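Local structure of cytoplasmic protein (Cryptococcus neoformans var. grubii serotype A, 7LPO) at residues Met303-Glu309 with Trp374-Ser379; Trp339-Asp345 with Leu363-Ile367; Pro712-Ala718 with Leu730-Val734; His87-Leu91 with Asn572-Asp576. The protein is a fungal sterylglucosidase of glycoside hydrolase family 5, which probably cleaves glucose from steryl beta-glucosides. All coordinates share one frame; numbering follows the deposited sequence.

Contact 1 (Met303-Glu309 with Trp374-Ser379); sequences MRLGMGE and WEIATS
W374 holds CG between its own backbone N and carbonyl carbon (chi1 65°), which aims the ring at M303 and R304 of helix 299-306. The extended chain of R304 (chi3 -176°) carries its guanidinium past the indole to S379. There NH2 of R304 donates to the carbonyl O of S379 at 2.9 Å. The bond is close to straight, at 164°, and the oxygen lies at the guanidinium edge, in its plane. Nearer the helix, CG of R304 touches CZ3 of W374 at 3.9 Å. M303 runs alongside the indole in the opposite sense. SD of M303 lies 4.2 Å from the centroid of the five-membered ring of W374, an oblique Met-aromatic contact.

The helix ends here in a Schellman motif. G308 has positive phi and is its C' residue. E309 N bonds to R304 O, and G308 N bonds to L305 O. Next to this turn, CG of M307 meets the indole edge, 3.9 Å from CZ2 of W374. The M307 chain then bends twice, and its CE comes to 3.9 Å from CD1 of I376. CG1 of I376 lies over one face of the W374 ring, toward the rim. Helix 367-370 adds W368 against M303 and A369 against W374. On the partly exposed side, OE1 of E309 lies 3.5 Å from OG of S379.

Contact 2 (Trp339-Asp345 with Leu363-Ile367); sequences WLSKEDD and LGTCI
W339 lays one face of its indole along the backbone of T365, C366 and I367. Its CG sits beside the backbone N (chi1 -49°), and chi2 of 104° turns the ring broadside to that chain. The carbonyl O of T365 stands over this face, 3.4 Å from CG of W339. CA of C366 makes a CH-pi contact at 3.7 Å from the centroid of the five-membered ring of W339. Farther along, CG2 of I367 meets CH2 of W339 at 3.9 Å, the isoleucine lying athwart the indole. C366 has its SG opposite its backbone N (chi1 -180°). The sulfur lies obliquely to the indole, 4.1 Å from CZ2 of W339.

Each segment leads into a helix. S341 is the N-cap of helix 342-348, where its OG accepts from D344 N. C366 is the N-cap of helix 367-370, and its sulfur caps a backbone N of that helix. The W339 indole also packs on T210 of helix 206-221.

L363 anchors the other end of the contact. Its CB touches CG of K342 at 3.8 Å, while CD1 reaches across to D345, 3.5 Å from OD2. The D345 carboxylate itself is held from outside: OD2 is hydrogen-bonded to OG of S350, and OD1 forms a salt bridge with R357. Between the two ends the backbones draw close, with CA of S341 4.2 Å from CA of G364.

Contact 3 (Pro712-Ala718 with Leu730-Val734); sequences PFVHYAA and LSLDV
A717 and L732 form a single antiparallel beta bridge, a non-hydrogen-bonded pair flanked by two backbone bonds: D733 N to Y716 O at 3.0 Å and A718 N to S731 O at 2.8 Å. Both are nearly straight, at 174° and 161°. The bridge lies just after the short helix 713-716, within the family 5 C-terminal domain, and leads into strand 734-738. The F713 ring is covered on one face by L730. CB of L730 sits squarely over the ring centre of F713, 3.6 Å from the centroid, in a CH-pi contact. CD2 of L732 fits between two aromatic residues, 3.9 Å from CD1 of F713 and 3.4 Å from CB of Y716. CG1 of V734 packs on the same CB of Y716 at 3.5 Å. The Y716 ring runs on past V734, and its OH bonds to the carbonyl O of T687. On the exposed side, CB of A718 touches CB of D733, whose OD1 bonds to N771. The chemistry therefore divides: the backbone amides fix the alignment of the two chains, and the side chains of F713 and Y716 add mainly apolar contacts to L730, L732 and V734.

Contact 4 (His87-Leu91 with Asn572-Asp576); sequences HLARL and NYVPD
Y573 reaches from the loop after strand 567-570 to H87, R90 and L91 of helix 83-93. The family fold is a TIM barrel, and strand 567-570 lies beside strand 35-43 in it. The contact thus joins the late end of the barrel to a helix near its start. The tight part surrounds the buried Y573 ring. CD2 of L91 makes a CH-pi contact over one face, offset toward the rim, 3.5 Å from CD1 of Y573. V41 of strand 35-43 touches both L91 and Y573. Two bonds grip OH of Y573, one to ND1 of H87 and one from NH1 of R90. ND1 of H87 and OH of Y573 are 2.8 Å apart, with the OH at the imidazole edge. The two rings stand steeply to each other, their planes 77° apart.

The looser part lies at the partly exposed H87 and P575. CG of P575 sits over the centre of the H87 imidazole face, 4.2 Å from the centroid, a CH-pi contact. W593 meets H87 edge-to-face from outside the two segments. Back on the buried side, the R90 chain bends at chi3 (-66°), and NE bonds to the carbonyl O of L654. NH1 of R90 donates to OH of Y573 at 2.8 Å, with that oxygen in the guanidinium plane.

Overall arrangement
Contacts 1 and 2 lie toward one end of the molecule and contact 3 toward the other. Contact 4 is in the interior, on contact 3's side of the centre. Contacts 1 and 2 have centres 14 Å apart and touch: C366 of contact 2 meets W374 and M307 of contact 1. Both adjoin helix 367-370. Contact 2 falls within the chain span between the halves of contact 1, and both fall within the long span of contact 4. Contact 3 follows in the C-terminal domain, its centre 22 Å from contact 4 and 65 Å from contact 1. Residues 303-379 lie between barrel strands 263-267 and 424-427, consistent with an elaboration between these two strands.

Contact 1 (Met303-Glu309 with Trp374-Ser379)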
loop_
_atom_site.group_PDB
_atom_site.type_symbol
_atom_site.label_atom_id
_atom_site.label_comp_id
_atom_site.label_asym_id
_atom_site.label_seq_id
_atom_site.Cartn_x
_atom_site.Cartn_y
_atom_site.Cartn_z
ATOM N N MET A 303 -24.195 14.402 -6.008
ATOM C CA MET A 303 -25.403 13.740 -6.482
ATOM C C MET A 303 -26.155 14.613 -7.483
ATOM O O MET A 303 -26.630 14.119 -8.511
ATOM C CB MET A 303 -26.302 13.392 -5.295
ATOM C CG MET A 303 -25.746 12.297 -4.382
ATOM S SD MET A 303 -26.690 12.110 -2.848
ATOM C CE MET A 303 -25.659 10.939 -1.961
ATOM N N ARG A 304 -26.289 15.909 -7.195
ATOM C CA ARG A 304 -26.911 16.807 -8.165
ATOM C C ARG A 304 -26.121 16.829 -9.463
ATOM O O ARG A 304 -26.702 16.826 -10.555
ATOM C CB ARG A 304 -27.015 18.220 -7.604
ATOM C CG ARG A 304 -28.002 18.373 -6.459
ATOM C CD ARG A 304 -27.712 19.658 -5.716
ATOM N NE ARG A 304 -28.556 19.834 -4.538
ATOM C CZ ARG A 304 -28.233 20.603 -3.503
ATOM N NH1 ARG A 304 -27.077 21.257 -3.500
ATOM N NH2 ARG A 304 -29.065 20.710 -2.473
ATOM N N LEU A 305 -24.792 16.866 -9.360
ATOM C CA LEU A 305 -23.960 16.793 -10.554
ATOM C C LEU A 305 -24.190 15.484 -11.299
ATOM O O LEU A 305 -24.229 15.456 -12.532
ATOM C CB LEU A 305 -22.485 16.937 -10.164
ATOM C CG LEU A 305 -22.017 18.333 -9.744
ATOM C CD1 LEU A 305 -20.593 18.271 -9.160
ATOM C CD2 LEU A 305 -22.052 19.290 -10.905
ATOM N N GLY A 306 -24.311 14.380 -10.564
ATOM C CA GLY A 306 -24.549 13.095 -11.193
ATOM C C GLY A 306 -25.894 12.992 -11.882
ATOM O O GLY A 306 -26.105 12.057 -12.662
ATOM N N MET A 307 -26.816 13.908 -11.586
ATOM C CA MET A 307 -28.065 14.046 -12.318
ATOM C C MET A 307 -27.980 15.140 -13.381
ATOM O O MET A 307 -29.009 15.555 -13.921
ATOM C CB MET A 307 -29.216 14.332 -11.351
ATOM C CG MET A 307 -29.712 13.109 -10.588
ATOM S SD MET A 307 -30.275 11.746 -11.659
ATOM C CE MET A 307 -31.603 12.550 -12.551
ATOM N N GLY A 308 -26.776 15.605 -13.698
ATOM C CA GLY A 308 -26.577 16.517 -14.796
ATOM C C GLY A 308 -26.764 17.980 -14.473
ATOM O O GLY A 308 -26.770 18.800 -15.400
ATOM N N GLU A 309 -26.924 18.337 -13.200
ATOM C CA GLU A 309 -27.189 19.715 -12.809
ATOM C C GLU A 309 -25.889 20.431 -12.466
ATOM O O GLU A 309 -25.091 19.933 -11.671
ATOM C CB GLU A 309 -28.131 19.762 -11.610
ATOM C CG GLU A 309 -29.473 19.117 -11.842
ATOM C CD GLU A 309 -30.329 19.134 -10.591
ATOM O OE1 GLU A 309 -29.990 19.889 -9.646
ATOM O OE2 GLU A 309 -31.331 18.386 -10.550
ATOM N N TRP A 374 -32.592 12.085 -1.164
ATOM C CA TRP A 374 -32.895 13.440 -1.598
ATOM C C TRP A 374 -33.967 13.408 -2.674
ATOM O O TRP A 374 -34.267 12.365 -3.255
ATOM C CB TRP A 374 -31.641 14.170 -2.096
ATOM C CG TRP A 374 -30.987 13.630 -3.327
ATOM C CD1 TRP A 374 -30.361 12.425 -3.464
ATOM C CD2 TRP A 374 -30.855 14.294 -4.595
ATOM N NE1 TRP A 374 -29.858 12.295 -4.736
ATOM C CE2 TRP A 374 -30.142 13.429 -5.449
ATOM C CE3 TRP A 374 -31.265 15.534 -5.087
ATOM C CZ2 TRP A 374 -29.835 13.761 -6.764
ATOM C CZ3 TRP A 374 -30.964 15.861 -6.396
ATOM C CH2 TRP A 374 -30.258 14.977 -7.221
ATOM N N GLU A 375 -34.531 14.582 -2.938
ATOM C CA GLU A 375 -35.621 14.756 -3.888
ATOM C C GLU A 375 -35.105 15.505 -5.108
ATOM O O GLU A 375 -34.707 16.670 -4.997
ATOM C CB GLU A 375 -36.781 15.520 -3.250
ATOM C CG GLU A 375 -37.969 15.695 -4.180
ATOM C CD GLU A 375 -39.135 16.397 -3.515
ATOM O OE1 GLU A 375 -38.902 17.185 -2.574
ATOM O OE2 GLU A 375 -40.288 16.159 -3.937
ATOM N N ILE A 376 -35.158 14.851 -6.271
ATOM C CA ILE A 376 -34.557 15.408 -7.481
ATOM C C ILE A 376 -35.309 16.649 -7.956
ATOM O O ILE A 376 -34.696 17.604 -8.450
ATOM C CB ILE A 376 -34.498 14.333 -8.584
ATOM C CG1 ILE A 376 -33.376 13.331 -8.288
ATOM C CG2 ILE A 376 -34.303 14.981 -9.945
ATOM C CD1 ILE A 376 -33.455 12.065 -9.106
ATOM N N ALA A 377 -36.639 16.657 -7.839
ATOM C CA ALA A 377 -37.411 17.774 -8.379
ATOM C C ALA A 377 -37.048 19.084 -7.687
ATOM O O ALA A 377 -36.926 20.129 -8.339
ATOM C CB ALA A 377 -38.912 17.496 -8.248
ATOM N N THR A 378 -36.859 19.044 -6.370
ATOM C CA THR A 378 -36.563 20.232 -5.584
ATOM C C THR A 378 -35.115 20.318 -5.120
ATOM O O THR A 378 -34.725 21.354 -4.570
ATOM C CB THR A 378 -37.471 20.278 -4.348
ATOM O OG1 THR A 378 -37.189 19.146 -3.512
ATOM C CG2 THR A 378 -38.926 20.248 -4.748
ATOM N N SER A 379 -34.311 19.274 -5.321
ATOM C CA SER A 379 -32.919 19.217 -4.868
ATOM C C SER A 379 -32.807 19.274 -3.349
ATOM O O SER A 379 -31.764 19.665 -2.807
ATOM C CB SER A 379 -32.080 20.334 -5.497
ATOM O OG SER A 379 -32.180 20.305 -6.912
#

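Contact 2 (Trp339-Asp345 with Leu363-Ile367)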
loop_
_atom_site.group_PDB
_atom_site.type_symbol
_atom_site.label_atom_id
_atom_site.label_comp_id
_atom_site.label_asym_id
_atom_site.label_seq_id
_atom_site.Cartn_x
_atom_site.Cartn_y
_atom_site.Cartn_z
ATOM N N TRP A 339 -25.590 7.996 -14.429
ATOM C CA TRP A 339 -26.262 6.715 -14.300
ATOM C C TRP A 339 -26.595 6.122 -15.659
ATOM O O TRP A 339 -27.139 6.807 -16.529
ATOM C CB TRP A 339 -27.525 6.894 -13.462
ATOM C CG TRP A 339 -27.223 7.653 -12.222
ATOM C CD1 TRP A 339 -27.505 8.955 -11.971
ATOM C CD2 TRP A 339 -26.543 7.153 -11.064
ATOM N NE1 TRP A 339 -27.062 9.301 -10.715
ATOM C CE2 TRP A 339 -26.455 8.212 -10.144
ATOM C CE3 TRP A 339 -25.996 5.914 -10.722
ATOM C CZ2 TRP A 339 -25.847 8.071 -8.899
ATOM C CZ3 TRP A 339 -25.386 5.771 -9.481
ATOM C CH2 TRP A 339 -25.314 6.846 -8.589
ATOM N N LEU A 340 -26.226 4.857 -15.832
ATOM C CA LEU A 340 -26.599 4.079 -17.002
ATOM C C LEU A 340 -28.095 4.159 -17.262
ATOM O O LEU A 340 -28.904 3.878 -16.376
ATOM C CB LEU A 340 -26.215 2.619 -16.763
ATOM C CG LEU A 340 -25.005 1.959 -17.405
ATOM C CD1 LEU A 340 -25.182 0.437 -17.236
ATOM C CD2 LEU A 340 -24.815 2.329 -18.838
ATOM N N SER A 341 -28.462 4.509 -18.490
ATOM C CA SER A 341 -29.837 4.302 -18.925
ATOM C C SER A 341 -30.130 2.806 -19.078
ATOM O O SER A 341 -29.228 1.971 -19.189
ATOM C CB SER A 341 -30.104 5.014 -20.249
ATOM O OG SER A 341 -29.635 4.233 -21.334
ATOM N N LYS A 342 -31.418 2.468 -19.065
ATOM C CA LYS A 342 -31.797 1.068 -19.208
ATOM C C LYS A 342 -31.326 0.507 -20.535
ATOM O O LYS A 342 -30.788 -0.604 -20.601
ATOM C CB LYS A 342 -33.305 0.916 -19.107
ATOM C CG LYS A 342 -33.836 1.237 -17.758
ATOM C CD LYS A 342 -35.324 1.475 -17.841
ATOM C CE LYS A 342 -35.655 2.903 -17.426
ATOM N NZ LYS A 342 -35.440 3.889 -18.529
ATOM N N GLU A 343 -31.565 1.251 -21.615
ATOM C CA GLU A 343 -31.140 0.794 -22.932
ATOM C C GLU A 343 -29.645 0.539 -22.946
ATOM O O GLU A 343 -29.181 -0.454 -23.522
ATOM C CB GLU A 343 -31.535 1.822 -23.988
ATOM C CG GLU A 343 -33.024 1.789 -24.295
ATOM C CD GLU A 343 -33.581 3.140 -24.689
ATOM O OE1 GLU A 343 -34.733 3.438 -24.301
ATOM O OE2 GLU A 343 -32.872 3.894 -25.395
ATOM N N ASP A 344 -28.875 1.402 -22.276
ATOM C CA ASP A 344 -27.440 1.167 -22.191
ATOM C C ASP A 344 -27.120 -0.008 -21.277
ATOM O O ASP A 344 -26.141 -0.720 -21.514
ATOM C CB ASP A 344 -26.729 2.436 -21.736
ATOM C CG ASP A 344 -26.686 3.485 -22.831
ATOM O OD1 ASP A 344 -26.561 3.087 -24.014
ATOM O OD2 ASP A 344 -26.798 4.693 -22.517
ATOM N N ASP A 345 -27.944 -0.266 -20.263
ATOM C CA ASP A 345 -27.718 -1.456 -19.451
ATOM C C ASP A 345 -27.927 -2.718 -20.278
ATOM O O ASP A 345 -27.129 -3.661 -20.209
ATOM C CB ASP A 345 -28.635 -1.464 -18.234
ATOM C CG ASP A 345 -28.179 -2.467 -17.173
ATOM O OD1 ASP A 345 -26.946 -2.556 -16.942
ATOM O OD2 ASP A 345 -29.041 -3.168 -16.588
ATOM N N LEU A 363 -32.761 2.557 -12.958
ATOM C CA LEU A 363 -31.622 2.929 -13.777
ATOM C C LEU A 363 -31.833 4.320 -14.360
ATOM O O LEU A 363 -32.954 4.824 -14.447
ATOM C CB LEU A 363 -31.402 1.908 -14.894
ATOM C CG LEU A 363 -30.907 0.539 -14.414
ATOM C CD1 LEU A 363 -31.006 -0.487 -15.549
ATOM C CD2 LEU A 363 -29.498 0.635 -13.889
ATOM N N GLY A 364 -30.726 4.950 -14.737
ATOM C CA GLY A 364 -30.800 6.246 -15.373
ATOM C C GLY A 364 -31.203 7.379 -14.466
ATOM O O GLY A 364 -31.491 8.472 -14.957
ATOM N N THR A 365 -31.254 7.148 -13.161
ATOM C CA THR A 365 -31.560 8.184 -12.188
ATOM C C THR A 365 -30.756 7.868 -10.934
ATOM O O THR A 365 -30.209 6.772 -10.789
ATOM C CB THR A 365 -33.069 8.259 -11.933
ATOM O OG1 THR A 365 -33.369 9.377 -11.093
ATOM C CG2 THR A 365 -33.578 6.994 -11.289
ATOM N N CYS A 366 -30.660 8.844 -10.034
ATOM C CA CYS A 366 -29.819 8.689 -8.855
ATOM C C CYS A 366 -30.347 7.584 -7.955
ATOM O O CYS A 366 -31.517 7.598 -7.550
ATOM C CB CYS A 366 -29.745 9.999 -8.070
ATOM S SG CYS A 366 -28.721 9.907 -6.591
ATOM N N ILE A 367 -29.469 6.631 -7.622
ATOM C CA ILE A 367 -29.868 5.519 -6.771
ATOM C C ILE A 367 -30.096 5.969 -5.333
ATOM O O ILE A 367 -30.870 5.332 -4.605
ATOM C CB ILE A 367 -28.816 4.395 -6.864
ATOM C CG1 ILE A 367 -29.375 3.082 -6.309
ATOM C CG2 ILE A 367 -27.527 4.773 -6.142
ATOM C CD1 ILE A 367 -30.609 2.568 -7.074
#

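Contact 3 (Pro712-Ala718 with Leu730-Val734)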
loop_
_atom_site.group_PDB
_atom_site.type_symbol
_atom_site.label_atom_id
_atom_site.label_comp_id
_atom_site.label_asym_id
_atom_site.label_seq_id
_atom_site.Cartn_x
_atom_site.Cartn_y
_atom_site.Cartn_z
ATOM N N PRO A 712 25.550 -3.149 4.461
ATOM C CA PRO A 712 25.577 -2.892 3.012
ATOM C C PRO A 712 26.923 -2.365 2.525
ATOM O O PRO A 712 27.515 -1.459 3.119
ATOM C CB PRO A 712 24.463 -1.854 2.811
ATOM C CG PRO A 712 24.363 -1.147 4.138
ATOM C CD PRO A 712 24.728 -2.174 5.197
ATOM N N PHE A 713 27.387 -2.938 1.410
ATOM C CA PHE A 713 28.505 -2.360 0.673
ATOM C C PHE A 713 28.277 -0.885 0.387
ATOM O O PHE A 713 29.234 -0.108 0.307
ATOM C CB PHE A 713 28.701 -3.085 -0.668
ATOM C CG PHE A 713 29.234 -4.479 -0.552
ATOM C CD1 PHE A 713 30.187 -4.806 0.396
ATOM C CD2 PHE A 713 28.792 -5.462 -1.414
ATOM C CE1 PHE A 713 30.682 -6.093 0.487
ATOM C CE2 PHE A 713 29.272 -6.745 -1.330
ATOM C CZ PHE A 713 30.223 -7.063 -0.374
ATOM N N VAL A 714 27.016 -0.497 0.180
ATOM C CA VAL A 714 26.671 0.890 -0.123
ATOM C C VAL A 714 27.276 1.845 0.896
ATOM O O VAL A 714 27.681 2.962 0.550
ATOM C CB VAL A 714 25.137 1.037 -0.192
ATOM C CG1 VAL A 714 24.725 2.457 0.067
ATOM C CG2 VAL A 714 24.618 0.554 -1.522
ATOM N N HIS A 715 27.331 1.437 2.168
ATOM C CA HIS A 715 27.861 2.283 3.226
ATOM C C HIS A 715 29.214 1.843 3.765
ATOM O O HIS A 715 29.934 2.676 4.329
ATOM C CB HIS A 715 26.892 2.330 4.419
ATOM C CG HIS A 715 25.607 3.030 4.125
ATOM N ND1 HIS A 715 25.510 4.403 4.054
ATOM C CD2 HIS A 715 24.371 2.549 3.859
ATOM C CE1 HIS A 715 24.265 4.739 3.770
ATOM N NE2 HIS A 715 23.554 3.631 3.643
ATOM N N TYR A 716 29.562 0.567 3.645
ATOM C CA TYR A 716 30.671 -0.001 4.395
ATOM C C TYR A 716 31.737 -0.647 3.516
ATOM O O TYR A 716 32.705 -1.202 4.045
ATOM C CB TYR A 716 30.134 -1.027 5.401
ATOM C CG TYR A 716 29.225 -0.433 6.467
ATOM C CD1 TYR A 716 29.722 0.444 7.421
ATOM C CD2 TYR A 716 27.879 -0.752 6.518
ATOM C CE1 TYR A 716 28.902 0.988 8.395
ATOM C CE2 TYR A 716 27.050 -0.221 7.498
ATOM C CZ TYR A 716 27.566 0.653 8.430
ATOM O OH TYR A 716 26.751 1.189 9.398
ATOM N N ALA A 717 31.603 -0.585 2.198
ATOM C CA ALA A 717 32.617 -1.170 1.337
ATOM C C ALA A 717 33.934 -0.406 1.459
ATOM O O ALA A 717 33.966 0.792 1.761
ATOM C CB ALA A 717 32.148 -1.166 -0.119
ATOM N N ALA A 718 35.036 -1.120 1.224
ATOM C CA ALA A 718 36.333 -0.459 1.153
ATOM C C ALA A 718 36.358 0.566 0.027
ATOM O O ALA A 718 36.824 1.695 0.211
ATOM C CB ALA A 718 37.441 -1.494 0.957
ATOM N N LEU A 730 34.065 -6.561 -4.109
ATOM C CA LEU A 730 33.561 -5.717 -3.046
ATOM C C LEU A 730 33.828 -6.378 -1.699
ATOM O O LEU A 730 33.690 -7.593 -1.547
ATOM C CB LEU A 730 32.068 -5.454 -3.227
ATOM C CG LEU A 730 31.733 -4.581 -4.431
ATOM C CD1 LEU A 730 30.238 -4.507 -4.677
ATOM C CD2 LEU A 730 32.308 -3.188 -4.230
ATOM N N SER A 731 34.234 -5.578 -0.720
ATOM C CA SER A 731 34.628 -6.110 0.575
ATOM C C SER A 731 34.404 -5.052 1.648
ATOM O O SER A 731 34.676 -3.863 1.435
ATOM C CB SER A 731 36.094 -6.569 0.545
ATOM O OG SER A 731 36.633 -6.708 1.842
ATOM N N LEU A 732 33.893 -5.499 2.793
ATOM C CA LEU A 732 33.648 -4.602 3.911
ATOM C C LEU A 732 34.959 -4.189 4.567
ATOM O O LEU A 732 35.877 -4.999 4.738
ATOM C CB LEU A 732 32.749 -5.265 4.948
ATOM C CG LEU A 732 31.290 -5.515 4.573
ATOM C CD1 LEU A 732 30.591 -6.255 5.725
ATOM C CD2 LEU A 732 30.567 -4.249 4.268
ATOM N N ASP A 733 35.040 -2.917 4.934
ATOM C CA ASP A 733 36.177 -2.350 5.665
ATOM C C ASP A 733 35.587 -1.614 6.866
ATOM O O ASP A 733 35.367 -0.401 6.813
ATOM C CB ASP A 733 37.015 -1.422 4.768
ATOM C CG ASP A 733 38.321 -0.984 5.435
ATOM O OD1 ASP A 733 38.685 -1.574 6.471
ATOM O OD2 ASP A 733 38.989 -0.058 4.923
ATOM N N VAL A 734 35.328 -2.351 7.950
ATOM C CA VAL A 734 34.604 -1.815 9.096
ATOM C C VAL A 734 35.339 -2.133 10.392
ATOM O O VAL A 734 36.142 -3.065 10.475
ATOM C CB VAL A 734 33.164 -2.369 9.194
ATOM C CG1 VAL A 734 32.316 -1.961 7.999
ATOM C CG2 VAL A 734 33.190 -3.900 9.328
#

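Contact 4 (His87-Leu91 with Asn572-Asp576)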
loop_
_atom_site.group_PDB
_atom_site.type_symbol
_atom_site.label_atom_id
_atom_site.label_comp_id
_atom_site.label_asym_id
_atom_site.label_seq_id
_atom_site.Cartn_x
_atom_site.Cartn_y
_atom_site.Cartn_z
ATOM N N HIS A 87 16.790 -7.568 -11.625
ATOM C CA HIS A 87 16.054 -6.772 -10.649
ATOM C C HIS A 87 16.045 -7.447 -9.284
ATOM O O HIS A 87 16.293 -6.799 -8.260
ATOM C CB HIS A 87 14.632 -6.541 -11.137
ATOM C CG HIS A 87 14.541 -5.605 -12.299
ATOM N ND1 HIS A 87 14.956 -4.294 -12.234
ATOM C CD2 HIS A 87 14.078 -5.792 -13.556
ATOM C CE1 HIS A 87 14.752 -3.712 -13.400
ATOM N NE2 HIS A 87 14.210 -4.596 -14.218
ATOM N N LEU A 88 15.761 -8.751 -9.246
ATOM C CA LEU A 88 15.750 -9.453 -7.968
ATOM C C LEU A 88 17.145 -9.480 -7.356
ATOM O O LEU A 88 17.298 -9.349 -6.138
ATOM C CB LEU A 88 15.203 -10.870 -8.142
ATOM C CG LEU A 88 13.739 -10.954 -8.586
ATOM C CD1 LEU A 88 13.345 -12.375 -9.003
ATOM C CD2 LEU A 88 12.798 -10.478 -7.487
ATOM N N ALA A 89 18.177 -9.643 -8.182
ATOM C CA ALA A 89 19.541 -9.591 -7.671
ATOM C C ALA A 89 19.808 -8.257 -6.997
ATOM O O ALA A 89 20.395 -8.205 -5.909
ATOM C CB ALA A 89 20.540 -9.823 -8.804
ATOM N N ARG A 90 19.386 -7.167 -7.635
ATOM C CA ARG A 90 19.587 -5.847 -7.058
ATOM C C ARG A 90 18.891 -5.744 -5.710
ATOM O O ARG A 90 19.485 -5.308 -4.720
ATOM C CB ARG A 90 19.073 -4.784 -8.027
ATOM C CG ARG A 90 19.362 -3.345 -7.611
ATOM C CD ARG A 90 18.936 -2.359 -8.722
ATOM N NE ARG A 90 19.735 -2.509 -9.942
ATOM C CZ ARG A 90 19.268 -2.948 -11.108
ATOM N NH1 ARG A 90 17.989 -3.290 -11.251
ATOM N NH2 ARG A 90 20.085 -3.032 -12.144
ATOM N N LEU A 91 17.627 -6.156 -5.650
ATOM C CA LEU A 91 16.890 -6.064 -4.396
ATOM C C LEU A 91 17.551 -6.906 -3.311
ATOM O O LEU A 91 17.668 -6.471 -2.159
ATOM C CB LEU A 91 15.444 -6.500 -4.614
ATOM C CG LEU A 91 14.642 -5.659 -5.603
ATOM C CD1 LEU A 91 13.260 -6.252 -5.866
ATOM C CD2 LEU A 91 14.506 -4.220 -5.093
ATOM N N ASN A 572 7.988 2.329 -3.844
ATOM C CA ASN A 572 7.924 0.981 -4.399
ATOM C C ASN A 572 9.138 0.811 -5.343
ATOM O O ASN A 572 10.023 1.668 -5.400
ATOM C CB ASN A 572 6.617 0.733 -5.144
ATOM C CG ASN A 572 6.383 1.714 -6.272
ATOM O OD1 ASN A 572 6.915 2.834 -6.294
ATOM N ND2 ASN A 572 5.567 1.298 -7.214
ATOM N N TYR A 573 9.171 -0.295 -6.079
ATOM C CA TYR A 573 10.206 -0.588 -7.067
ATOM C C TYR A 573 9.517 -0.778 -8.413
ATOM O O TYR A 573 8.698 -1.688 -8.570
ATOM C CB TYR A 573 10.989 -1.837 -6.658
ATOM C CG TYR A 573 12.210 -2.133 -7.486
ATOM C CD1 TYR A 573 13.445 -1.575 -7.167
ATOM C CD2 TYR A 573 12.135 -2.994 -8.582
ATOM C CE1 TYR A 573 14.574 -1.857 -7.931
ATOM C CE2 TYR A 573 13.247 -3.289 -9.340
ATOM C CZ TYR A 573 14.470 -2.723 -9.011
ATOM O OH TYR A 573 15.580 -3.014 -9.784
ATOM N N VAL A 574 9.830 0.084 -9.369
ATOM C CA VAL A 574 9.117 0.098 -10.641
ATOM C C VAL A 574 10.114 -0.018 -11.785
ATOM O O VAL A 574 10.732 0.992 -12.165
ATOM C CB VAL A 574 8.276 1.375 -10.791
ATOM C CG1 VAL A 574 7.466 1.343 -12.071
ATOM C CG2 VAL A 574 7.369 1.572 -9.575
ATOM N N PRO A 575 10.269 -1.202 -12.383
ATOM C CA PRO A 575 11.253 -1.353 -13.473
ATOM C C PRO A 575 11.115 -0.369 -14.627
ATOM O O PRO A 575 12.133 -0.042 -15.253
ATOM C CB PRO A 575 11.024 -2.795 -13.947
ATOM C CG PRO A 575 10.557 -3.519 -12.678
ATOM C CD PRO A 575 9.706 -2.499 -11.946
ATOM N N ASP A 576 9.917 0.127 -14.935
ATOM C CA ASP A 576 9.733 0.992 -16.097
ATOM C C ASP A 576 9.494 2.452 -15.714
ATOM O O ASP A 576 9.002 3.231 -16.535
ATOM C CB ASP A 576 8.592 0.473 -16.977
ATOM C CG ASP A 576 7.237 0.529 -16.287
ATOM O OD1 ASP A 576 7.167 0.951 -15.111
ATOM O OD2 ASP A 576 6.234 0.143 -16.923
#